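Local coordinates for alpha-fucosidase (Bifidobacterium bifidum, PDB 2EAB), which probably removes alpha-1,2-linked L-fucose from glycans by hydrolysis, this chain being the calcium-binding catalytic part of a longer membrane-associated protein, at residues D18-K23 / Y376-Y381; S328-R333 / L382-S387; Y429-S434 / G771-V776. All coordinates share one frame; numbering follows the deposited sequence.

Contact 1: residues D18-K23 / Y376-Y381; sequences DWLWYK and YKYGRY
Lys377 NZ donates to Asp18 OD1 at 3.0 Å, a salt bridge between the loop that leads into strand 19-22 and helix 365-386. The ammonium group comes from above the carboxylate, 47° out of its plane, and the two side chains cross nearly at right angles. Beyond CG the lysine chain is extended, which carries its charge across to the loop and also lays CD against the carboxylate, 3.4 Å from Asp18 OD2. That second oxygen has a stronger partner of its own, a hydrogen bond with Tyr331 OH, so each carboxylate oxygen has a different partner and the group's rotation is restricted. Aspartate suits the place because its short side chain presents two acceptors close to the strand, and the nearby ammonium group would be expected to favour its charged form.

Strand 19-22 is an outermost strand of the nine-stranded antiparallel sheet in the N-terminal beta domain, paired with strand 156-161. Helix 365-386 belongs to the catalytic domain, whose family is built on an (alpha/alpha)6 barrel, so the contact ties sheet edge to helical domain.

Further along the strand the chemistry turns apolar. Leu20 reaches Tyr378 through one methyl, CD2, which sits anti to CA and therefore projects furthest from the strand. It lies over one face of the ring in a CH-pi contact, 4.2 Å from the Tyr378 ring centroid and 22° off the normal. The methyl is displaced toward the phenol end, with Leu20 CD2 3.9 Å from Tyr378 CZ. Leu52 and Pro53 of strand 52-55 pack on Leu20 and on Tyr378 respectively.

Contact 2: residues S328-R333 / L382-S387; sequences SAIYDR and LTIGSS. With CA (calcium ion), chain C.
Two helices of the catalytic domain, 316-331 and 365-386, come together close to their C-terminal ends at Ile330 and Ile384, and the second of them runs on into a calcium site. The isoleucines slide past each other in opposite directions, bringing Ile330 CG2 to 3.8 Å from Ile384 CD1. With CG1 anti to the carbonyl carbon (chi1 -56°) and the chain extended beyond it, Ile384 pushes its terminal methyl far enough to touch the next residue too: CD1 is 3.8 Å from Tyr331 N. The same methyl meets Tyr331 CB and stays at the ring's edge, near its plane. Branched aliphatic chains suit this buried meeting, in which the side chains touch each other only through carbon.

Half a turn further on, the main chain of the helix becomes a ligand. Ser386 O binds the calcium ion at 2.7 Å, and Glu77 OE2 and Leu393 O bind it as well. Ser386 OG turns back to donate to Leu382 O at 2.8 Å, satisfying the hydroxyl within its own helix. Helix 767-780 packs on Leu382, Thr383 and Ser386 through Phe770, while a backbone hydrogen bond between Gly385 and Gly57 connects the helix to the loop after strand 52-55.

Contact 3: residues Y429-S434 / G771-V776; sequences YWPTYS and GNTSGV
Ser774 and Pro431 bury the largest areas here, followed by Trp430, and all three lie where the loop 429-434 presses against helix 767-780. The backbones come near each other, with Pro431 CA only 4.2 Å from Ser774 CA, an approach that calls for a small residue on the helix. Pro431 offers CB to the helix, 3.6 Å from Ser774 N, and the same atom touches Thr773 CG2 at 3.6 Å. Thr773 suits the place by its two branches: CG2 meets the proline, while OG1 is hydrogen-bonded to Tyr376 O.

Ser774 holds OG anti to its own nitrogen (chi1 178°), which sets the oxygen alongside Trp430 CB at 3.5 Å, oblique to the indole ring. The hydroxyl is nevertheless well supplied with polar partners: Asn730 OD1 is hydrogen-bonded to it, and a water donates to Ser774 OG at 2.9 Å. That water also donates to Ser434 OG at 2.7 Å, bridging loop and helix; Asp777 OD2, one turn along the helix, is hydrogen-bonded to Ser434 OG too. Serine therefore serves twice, being slim enough for the close approach and polar enough to accept from the water.

Within the helical catalytic domain, the ring of Trp430 meets Phe687 edge to face and its side chain touches Asn514 of helix 507-520, while helix 365-386 packs on helix 767-780 through Tyr376 and Arg380.

How the contacts relate
Helix 365-386 is common to contacts 1 and 2 and also packs on helix 767-780 of contact 3, to which a threonine hydroxyl ties it. Contact 1, partly buried, joins two domains and includes an ion pair whose two residues are partly exposed; contacts 2 and 3 are buried inside the catalytic domain, the former a meeting of aliphatic carbons beside a tyrosine, the latter mixing close apolar approach with a bridging water. Polar links run between them: Arg380 of contact 1 binds the carbonyls of Ile330 and Tyr331 in contact 2, whereas Ser387 OG and Tyr429 OH connect contacts 2 and 3. Calcium is bound at contact 2 alone.

Contact 1: residues D18-K23 / Y376-Y381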
loop_
_atom_site.group_PDB
_atom_site.type_symbol
_atom_site.label_atom_id
_atom_site.label_comp_id
_atom_site.label_asym_id
_atom_site.label_seq_id
_atom_site.Cartn_x
_atom_site.Cartn_y
_atom_site.Cartn_z
ATOM N N ASP A 18 -1.318 22.754 2.239
ATOM C CA ASP A 18 -2.464 21.878 2.472
ATOM C C ASP A 18 -2.509 21.471 3.937
ATOM O O ASP A 18 -1.558 20.880 4.441
ATOM C CB ASP A 18 -2.362 20.620 1.604
ATOM C CG ASP A 18 -2.274 20.931 0.118
ATOM O OD1 ASP A 18 -3.005 21.819 -0.372
ATOM O OD2 ASP A 18 -1.472 20.264 -0.567
ATOM N N TRP A 19 -3.620 21.781 4.606
ATOM C CA TRP A 19 -3.788 21.480 6.024
ATOM C C TRP A 19 -5.004 20.616 6.306
ATOM O O TRP A 19 -6.083 20.841 5.758
ATOM C CB TRP A 19 -4.017 22.770 6.808
ATOM C CG TRP A 19 -2.840 23.636 7.075
ATOM C CD1 TRP A 19 -1.610 23.586 6.488
ATOM C CD2 TRP A 19 -2.809 24.737 7.984
ATOM N NE1 TRP A 19 -0.801 24.577 6.998
ATOM C CE2 TRP A 19 -1.517 25.300 7.917
ATOM C CE3 TRP A 19 -3.749 25.295 8.863
ATOM C CZ2 TRP A 19 -1.140 26.401 8.693
ATOM C CZ3 TRP A 19 -3.375 26.387 9.633
ATOM C CH2 TRP A 19 -2.080 26.925 9.546
ATOM N N LEU A 20 -4.826 19.643 7.195
ATOM C CA LEU A 20 -5.936 19.143 8.003
ATOM C C LEU A 20 -5.870 19.968 9.281
ATOM O O LEU A 20 -4.795 20.136 9.843
ATOM C CB LEU A 20 -5.763 17.669 8.363
ATOM C CG LEU A 20 -5.981 16.586 7.308
ATOM C CD1 LEU A 20 -4.875 16.570 6.293
ATOM C CD2 LEU A 20 -6.084 15.224 7.979
ATOM N N TRP A 21 -7.000 20.505 9.729
ATOM C CA TRP A 21 -6.982 21.354 10.919
ATOM C C TRP A 21 -8.257 21.273 11.753
ATOM O O TRP A 21 -9.327 20.943 11.246
ATOM C CB TRP A 21 -6.606 22.796 10.565
ATOM C CG TRP A 21 -7.609 23.513 9.734
ATOM C CD1 TRP A 21 -7.820 23.373 8.390
ATOM C CD2 TRP A 21 -8.532 24.508 10.187
ATOM N NE1 TRP A 21 -8.828 24.217 7.982
ATOM C CE2 TRP A 21 -9.280 24.925 9.066
ATOM C CE3 TRP A 21 -8.803 25.085 11.436
ATOM C CZ2 TRP A 21 -10.282 25.900 9.154
ATOM C CZ3 TRP A 21 -9.801 26.054 11.522
ATOM C CH2 TRP A 21 -10.527 26.448 10.388
ATOM N N TYR A 22 -8.107 21.550 13.049
ATOM C CA TYR A 22 -9.151 21.315 14.048
ATOM C C TYR A 22 -9.098 22.388 15.114
ATOM O O TYR A 22 -8.023 22.840 15.490
ATOM C CB TYR A 22 -8.985 19.924 14.694
ATOM C CG TYR A 22 -8.871 18.836 13.654
ATOM C CD1 TYR A 22 -9.982 18.101 13.258
ATOM C CD2 TYR A 22 -7.653 18.589 13.017
ATOM C CE1 TYR A 22 -9.877 17.130 12.273
ATOM C CE2 TYR A 22 -7.542 17.636 12.025
ATOM C CZ TYR A 22 -8.654 16.910 11.664
ATOM O OH TYR A 22 -8.536 15.969 10.672
ATOM N N LYS A 23 -10.274 22.769 15.599
ATOM C CA LYS A 23 -10.407 23.834 16.591
ATOM C C LYS A 23 -10.433 23.306 18.029
ATOM O O LYS A 23 -10.712 24.057 18.968
ATOM C CB LYS A 23 -11.666 24.659 16.311
ATOM C CG LYS A 23 -11.651 25.384 14.972
ATOM C CD LYS A 23 -12.828 26.338 14.850
ATOM C CE LYS A 23 -12.753 27.155 13.571
ATOM N NZ LYS A 23 -13.754 28.264 13.569
ATOM N N TYR A 376 -7.224 12.728 -1.322
ATOM C CA TYR A 376 -6.278 12.363 -2.370
ATOM C C TYR A 376 -4.834 12.643 -1.940
ATOM O O TYR A 376 -3.957 11.771 -2.010
ATOM C CB TYR A 376 -6.589 13.114 -3.679
ATOM C CG TYR A 376 -5.495 12.898 -4.694
ATOM C CD1 TYR A 376 -5.453 11.730 -5.449
ATOM C CD2 TYR A 376 -4.458 13.818 -4.841
ATOM C CE1 TYR A 376 -4.430 11.505 -6.358
ATOM C CE2 TYR A 376 -3.424 13.596 -5.740
ATOM C CZ TYR A 376 -3.413 12.437 -6.489
ATOM O OH TYR A 376 -2.387 12.222 -7.369
ATOM N N LYS A 377 -4.598 13.877 -1.502
ATOM C CA LYS A 377 -3.267 14.335 -1.131
ATOM C C LYS A 377 -2.736 13.589 0.089
ATOM O O LYS A 377 -1.535 13.349 0.205
ATOM C CB LYS A 377 -3.293 15.835 -0.852
ATOM C CG LYS A 377 -3.454 16.675 -2.105
ATOM C CD LYS A 377 -3.812 18.108 -1.763
ATOM C CE LYS A 377 -3.837 18.951 -3.022
ATOM N NZ LYS A 377 -4.120 20.381 -2.730
ATOM N N TYR A 378 -3.645 13.228 0.992
ATOM C CA TYR A 378 -3.288 12.513 2.217
ATOM C C TYR A 378 -2.678 11.154 1.906
ATOM O O TYR A 378 -1.764 10.719 2.603
ATOM C CB TYR A 378 -4.528 12.316 3.080
ATOM C CG TYR A 378 -4.337 12.132 4.578
ATOM C CD1 TYR A 378 -3.330 12.792 5.293
ATOM C CD2 TYR A 378 -5.236 11.348 5.286
ATOM C CE1 TYR A 378 -3.223 12.636 6.688
ATOM C CE2 TYR A 378 -5.144 11.193 6.659
ATOM C CZ TYR A 378 -4.146 11.840 7.353
ATOM O OH TYR A 378 -4.083 11.699 8.720
ATOM N N GLY A 379 -3.177 10.482 0.869
ATOM C CA GLY A 379 -2.628 9.193 0.468
ATOM C C GLY A 379 -1.180 9.318 0.042
ATOM O O GLY A 379 -0.374 8.425 0.291
ATOM N N ARG A 380 -0.851 10.427 -0.612
ATOM C CA ARG A 380 0.531 10.697 -0.975
ATOM C C ARG A 380 1.347 11.000 0.281
ATOM O O ARG A 380 2.403 10.412 0.495
ATOM C CB ARG A 380 0.617 11.839 -1.992
ATOM C CG ARG A 380 -0.059 11.509 -3.322
ATOM C CD ARG A 380 0.217 12.538 -4.407
ATOM N NE ARG A 380 1.599 12.497 -4.873
ATOM C CZ ARG A 380 2.545 13.359 -4.510
ATOM N NH1 ARG A 380 2.277 14.349 -3.662
ATOM N NH2 ARG A 380 3.763 13.238 -5.007
ATOM N N TYR A 381 0.834 11.903 1.115
ATOM C CA TYR A 381 1.464 12.244 2.386
ATOM C C TYR A 381 1.793 10.999 3.219
ATOM O O TYR A 381 2.900 10.866 3.743
ATOM C CB TYR A 381 0.555 13.196 3.179
ATOM C CG TYR A 381 1.055 13.441 4.577
ATOM C CD1 TYR A 381 2.002 14.424 4.833
ATOM C CD2 TYR A 381 0.609 12.658 5.642
ATOM C CE1 TYR A 381 2.482 14.635 6.119
ATOM C CE2 TYR A 381 1.084 12.856 6.928
ATOM C CZ TYR A 381 2.019 13.845 7.159
ATOM O OH TYR A 381 2.493 14.040 8.431
#

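Contact 2: residues S328-R333 / L382-S387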
loop_
_atom_site.group_PDB
_atom_site.type_symbol
_atom_site.label_atom_id
_atom_site.label_comp_id
_atom_site.label_asym_id
_atom_site.label_seq_id
_atom_site.Cartn_x
_atom_site.Cartn_y
_atom_site.Cartn_z
ATOM N N SER A 328 9.017 18.114 1.016
ATOM C CA SER A 328 8.349 18.863 -0.047
ATOM C C SER A 328 8.832 18.479 -1.447
ATOM O O SER A 328 8.067 18.573 -2.405
ATOM C CB SER A 328 8.450 20.377 0.177
ATOM O OG SER A 328 9.782 20.833 0.048
ATOM N N ALA A 329 10.084 18.040 -1.563
ATOM C CA ALA A 329 10.612 17.581 -2.850
ATOM C C ALA A 329 9.744 16.469 -3.434
ATOM O O ALA A 329 9.519 16.428 -4.649
ATOM C CB ALA A 329 12.048 17.117 -2.712
ATOM N N ILE A 330 9.256 15.576 -2.574
ATOM C CA ILE A 330 8.356 14.513 -3.014
ATOM C C ILE A 330 6.907 14.998 -3.054
ATOM O O ILE A 330 6.195 14.782 -4.036
ATOM C CB ILE A 330 8.448 13.261 -2.109
ATOM C CG1 ILE A 330 9.890 12.746 -2.039
ATOM C CG2 ILE A 330 7.500 12.169 -2.611
ATOM C CD1 ILE A 330 10.166 11.839 -0.849
ATOM N N TYR A 331 6.469 15.652 -1.981
ATOM C CA TYR A 331 5.069 16.035 -1.862
ATOM C C TYR A 331 4.623 16.977 -2.979
ATOM O O TYR A 331 3.527 16.836 -3.508
ATOM C CB TYR A 331 4.778 16.653 -0.490
ATOM C CG TYR A 331 3.316 16.973 -0.290
ATOM C CD1 TYR A 331 2.422 16.002 0.173
ATOM C CD2 TYR A 331 2.818 18.240 -0.594
ATOM C CE1 TYR A 331 1.078 16.288 0.336
ATOM C CE2 TYR A 331 1.474 18.538 -0.431
ATOM C CZ TYR A 331 0.607 17.560 0.038
ATOM O OH TYR A 331 -0.731 17.829 0.204
ATOM N N ASP A 332 5.475 17.939 -3.328
ATOM C CA ASP A 332 5.078 18.963 -4.291
ATOM C C ASP A 332 5.169 18.534 -5.761
ATOM O O ASP A 332 4.890 19.335 -6.655
ATOM C CB ASP A 332 5.826 20.280 -4.032
ATOM C CG ASP A 332 5.312 21.012 -2.796
ATOM O OD1 ASP A 332 4.123 20.846 -2.443
ATOM O OD2 ASP A 332 6.099 21.773 -2.190
ATOM N N ARG A 333 5.516 17.270 -6.015
ATOM C CA ARG A 333 5.595 16.762 -7.392
ATOM C C ARG A 333 4.241 16.755 -8.092
ATOM O O ARG A 333 4.175 16.897 -9.314
ATOM C CB ARG A 333 6.174 15.351 -7.417
ATOM C CG ARG A 333 7.636 15.271 -7.053
ATOM C CD ARG A 333 8.048 13.830 -6.924
ATOM N NE ARG A 333 9.446 13.684 -6.540
ATOM C CZ ARG A 333 10.042 12.514 -6.334
ATOM N NH1 ARG A 333 9.367 11.380 -6.478
ATOM N NH2 ARG A 333 11.321 12.473 -5.985
ATOM N N LEU A 382 0.822 10.093 3.327
ATOM C CA LEU A 382 0.958 8.912 4.177
ATOM C C LEU A 382 1.994 7.940 3.636
ATOM O O LEU A 382 2.601 7.195 4.410
ATOM C CB LEU A 382 -0.390 8.217 4.385
ATOM C CG LEU A 382 -1.403 8.982 5.245
ATOM C CD1 LEU A 382 -2.761 8.313 5.140
ATOM C CD2 LEU A 382 -0.954 9.090 6.712
ATOM N N THR A 383 2.201 7.954 2.316
ATOM C CA THR A 383 3.278 7.173 1.713
ATOM C C THR A 383 4.634 7.719 2.168
ATOM O O THR A 383 5.504 6.963 2.601
ATOM C CB THR A 383 3.216 7.178 0.168
ATOM O OG1 THR A 383 1.924 6.754 -0.278
ATOM C CG2 THR A 383 4.259 6.240 -0.412
ATOM N N ILE A 384 4.806 9.037 2.067
ATOM C CA ILE A 384 6.038 9.681 2.516
ATOM C C ILE A 384 6.312 9.386 3.998
ATOM O O ILE A 384 7.445 9.111 4.379
ATOM C CB ILE A 384 6.007 11.210 2.261
ATOM C CG1 ILE A 384 5.745 11.503 0.777
ATOM C CG2 ILE A 384 7.307 11.868 2.736
ATOM C CD1 ILE A 384 5.398 12.956 0.489
ATOM N N GLY A 385 5.271 9.430 4.821
ATOM C CA GLY A 385 5.424 9.184 6.251
ATOM C C GLY A 385 5.743 7.751 6.647
ATOM O O GLY A 385 6.377 7.521 7.678
ATOM N N SER A 386 5.310 6.784 5.837
ATOM C CA SER A 386 5.409 5.361 6.210
ATOM C C SER A 386 6.351 4.497 5.370
ATOM O O SER A 386 6.691 3.386 5.779
ATOM C CB SER A 386 4.022 4.709 6.215
ATOM O OG SER A 386 3.492 4.605 4.907
ATOM N N SER A 387 6.758 4.998 4.206
ATOM C CA SER A 387 7.492 4.185 3.245
ATOM C C SER A 387 8.531 5.031 2.518
ATOM O O SER A 387 8.238 5.645 1.489
ATOM C CB SER A 387 6.507 3.553 2.253
ATOM O OG SER A 387 7.157 2.675 1.350
HETATM CA CA CA C . 8.047 1.468 7.046
#

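Contact 3: residues Y429-S434 / G771-V776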
loop_
_atom_site.group_PDB
_atom_site.type_symbol
_atom_site.label_atom_id
_atom_site.label_comp_id
_atom_site.label_asym_id
_atom_site.label_seq_id
_atom_site.Cartn_x
_atom_site.Cartn_y
_atom_site.Cartn_z
ATOM N N TYR A 429 0.621 -0.040 -2.314
ATOM C CA TYR A 429 1.540 0.302 -3.397
ATOM C C TYR A 429 0.867 0.423 -4.760
ATOM O O TYR A 429 1.493 0.184 -5.802
ATOM C CB TYR A 429 2.767 -0.637 -3.395
ATOM C CG TYR A 429 3.598 -0.393 -2.159
ATOM C CD1 TYR A 429 4.595 0.581 -2.156
ATOM C CD2 TYR A 429 3.341 -1.078 -0.972
ATOM C CE1 TYR A 429 5.331 0.848 -1.007
ATOM C CE2 TYR A 429 4.073 -0.818 0.177
ATOM C CZ TYR A 429 5.062 0.145 0.154
ATOM O OH TYR A 429 5.773 0.394 1.304
ATOM N N TRP A 430 -0.412 0.800 -4.753
ATOM C CA TRP A 430 -1.100 1.176 -5.988
ATOM C C TRP A 430 -0.892 2.618 -6.462
ATOM O O TRP A 430 -0.820 2.827 -7.667
ATOM C CB TRP A 430 -2.599 0.881 -5.930
ATOM C CG TRP A 430 -2.955 -0.570 -6.050
ATOM C CD1 TRP A 430 -2.145 -1.599 -6.449
ATOM C CD2 TRP A 430 -4.237 -1.148 -5.786
ATOM N NE1 TRP A 430 -2.844 -2.789 -6.422
ATOM C CE2 TRP A 430 -4.131 -2.537 -6.022
ATOM C CE3 TRP A 430 -5.467 -0.624 -5.369
ATOM C CZ2 TRP A 430 -5.216 -3.412 -5.846
ATOM C CZ3 TRP A 430 -6.541 -1.495 -5.195
ATOM C CH2 TRP A 430 -6.406 -2.869 -5.436
ATOM N N PRO A 431 -0.854 3.621 -5.555
ATOM C CA PRO A 431 -0.627 4.985 -6.075
ATOM C C PRO A 431 0.839 5.381 -6.179
ATOM O O PRO A 431 1.148 6.483 -6.627
ATOM C CB PRO A 431 -1.298 5.862 -5.021
ATOM C CG PRO A 431 -1.082 5.107 -3.741
ATOM C CD PRO A 431 -1.091 3.630 -4.098
ATOM N N THR A 432 1.735 4.498 -5.771
ATOM C CA THR A 432 3.117 4.882 -5.536
ATOM C C THR A 432 3.816 5.404 -6.787
ATOM O O THR A 432 4.616 6.333 -6.709
ATOM C CB THR A 432 3.894 3.698 -4.945
ATOM O OG1 THR A 432 3.085 3.063 -3.945
ATOM C CG2 THR A 432 5.214 4.154 -4.330
ATOM N N TYR A 433 3.515 4.803 -7.931
ATOM C CA TYR A 433 4.154 5.213 -9.174
ATOM C C TYR A 433 3.373 6.297 -9.910
ATOM O O TYR A 433 3.946 7.311 -10.323
ATOM C CB TYR A 433 4.382 4.003 -10.075
ATOM C CG TYR A 433 5.008 2.832 -9.359
ATOM C CD1 TYR A 433 6.351 2.858 -8.994
ATOM C CD2 TYR A 433 4.250 1.704 -9.030
ATOM C CE1 TYR A 433 6.927 1.794 -8.328
ATOM C CE2 TYR A 433 4.818 0.627 -8.365
ATOM C CZ TYR A 433 6.158 0.679 -8.026
ATOM O OH TYR A 433 6.739 -0.384 -7.377
ATOM N N SER A 434 2.068 6.093 -10.062
ATOM C CA SER A 434 1.237 7.038 -10.808
ATOM C C SER A 434 1.194 8.407 -10.130
ATOM O O SER A 434 1.100 9.436 -10.811
ATOM C CB SER A 434 -0.172 6.482 -11.029
ATOM O OG SER A 434 -0.854 6.327 -9.798
ATOM N N GLY A 771 -5.653 3.429 -1.688
ATOM C CA GLY A 771 -6.576 3.065 -2.761
ATOM C C GLY A 771 -7.308 4.263 -3.332
ATOM O O GLY A 771 -7.540 4.341 -4.538
ATOM N N ASN A 772 -7.662 5.208 -2.468
ATOM C CA ASN A 772 -8.306 6.443 -2.906
ATOM C C ASN A 772 -7.400 7.233 -3.856
ATOM O O ASN A 772 -7.809 7.607 -4.960
ATOM C CB ASN A 772 -8.718 7.290 -1.695
ATOM C CG ASN A 772 -9.346 8.598 -2.097
ATOM O OD1 ASN A 772 -8.647 9.525 -2.507
ATOM N ND2 ASN A 772 -10.667 8.683 -1.990
ATOM N N THR A 773 -6.162 7.465 -3.433
ATOM C CA THR A 773 -5.193 8.202 -4.247
ATOM C C THR A 773 -5.014 7.520 -5.598
ATOM O O THR A 773 -5.032 8.177 -6.642
ATOM C CB THR A 773 -3.851 8.320 -3.508
ATOM O OG1 THR A 773 -4.078 8.991 -2.264
ATOM C CG2 THR A 773 -2.825 9.101 -4.320
ATOM N N SER A 774 -4.878 6.197 -5.587
ATOM C CA SER A 774 -4.732 5.454 -6.829
ATOM C C SER A 774 -5.962 5.610 -7.713
ATOM O O SER A 774 -5.838 5.804 -8.924
ATOM C CB SER A 774 -4.482 3.974 -6.555
ATOM O OG SER A 774 -4.394 3.252 -7.769
ATOM N N GLY A 775 -7.145 5.528 -7.110
ATOM C CA GLY A 775 -8.394 5.601 -7.863
ATOM C C GLY A 775 -8.578 6.933 -8.568
ATOM O O GLY A 775 -8.993 6.990 -9.725
ATOM N N VAL A 776 -8.259 8.016 -7.868
ATOM C CA VAL A 776 -8.287 9.341 -8.480
ATOM C C VAL A 776 -7.285 9.413 -9.638
ATOM O O VAL A 776 -7.617 9.907 -10.721
ATOM C CB VAL A 776 -8.040 10.455 -7.445
ATOM C CG1 VAL A 776 -7.925 11.811 -8.124
ATOM C CG2 VAL A 776 -9.167 10.477 -6.415
HETATM O O HOH W 1 -2.812 4.505 -9.900
#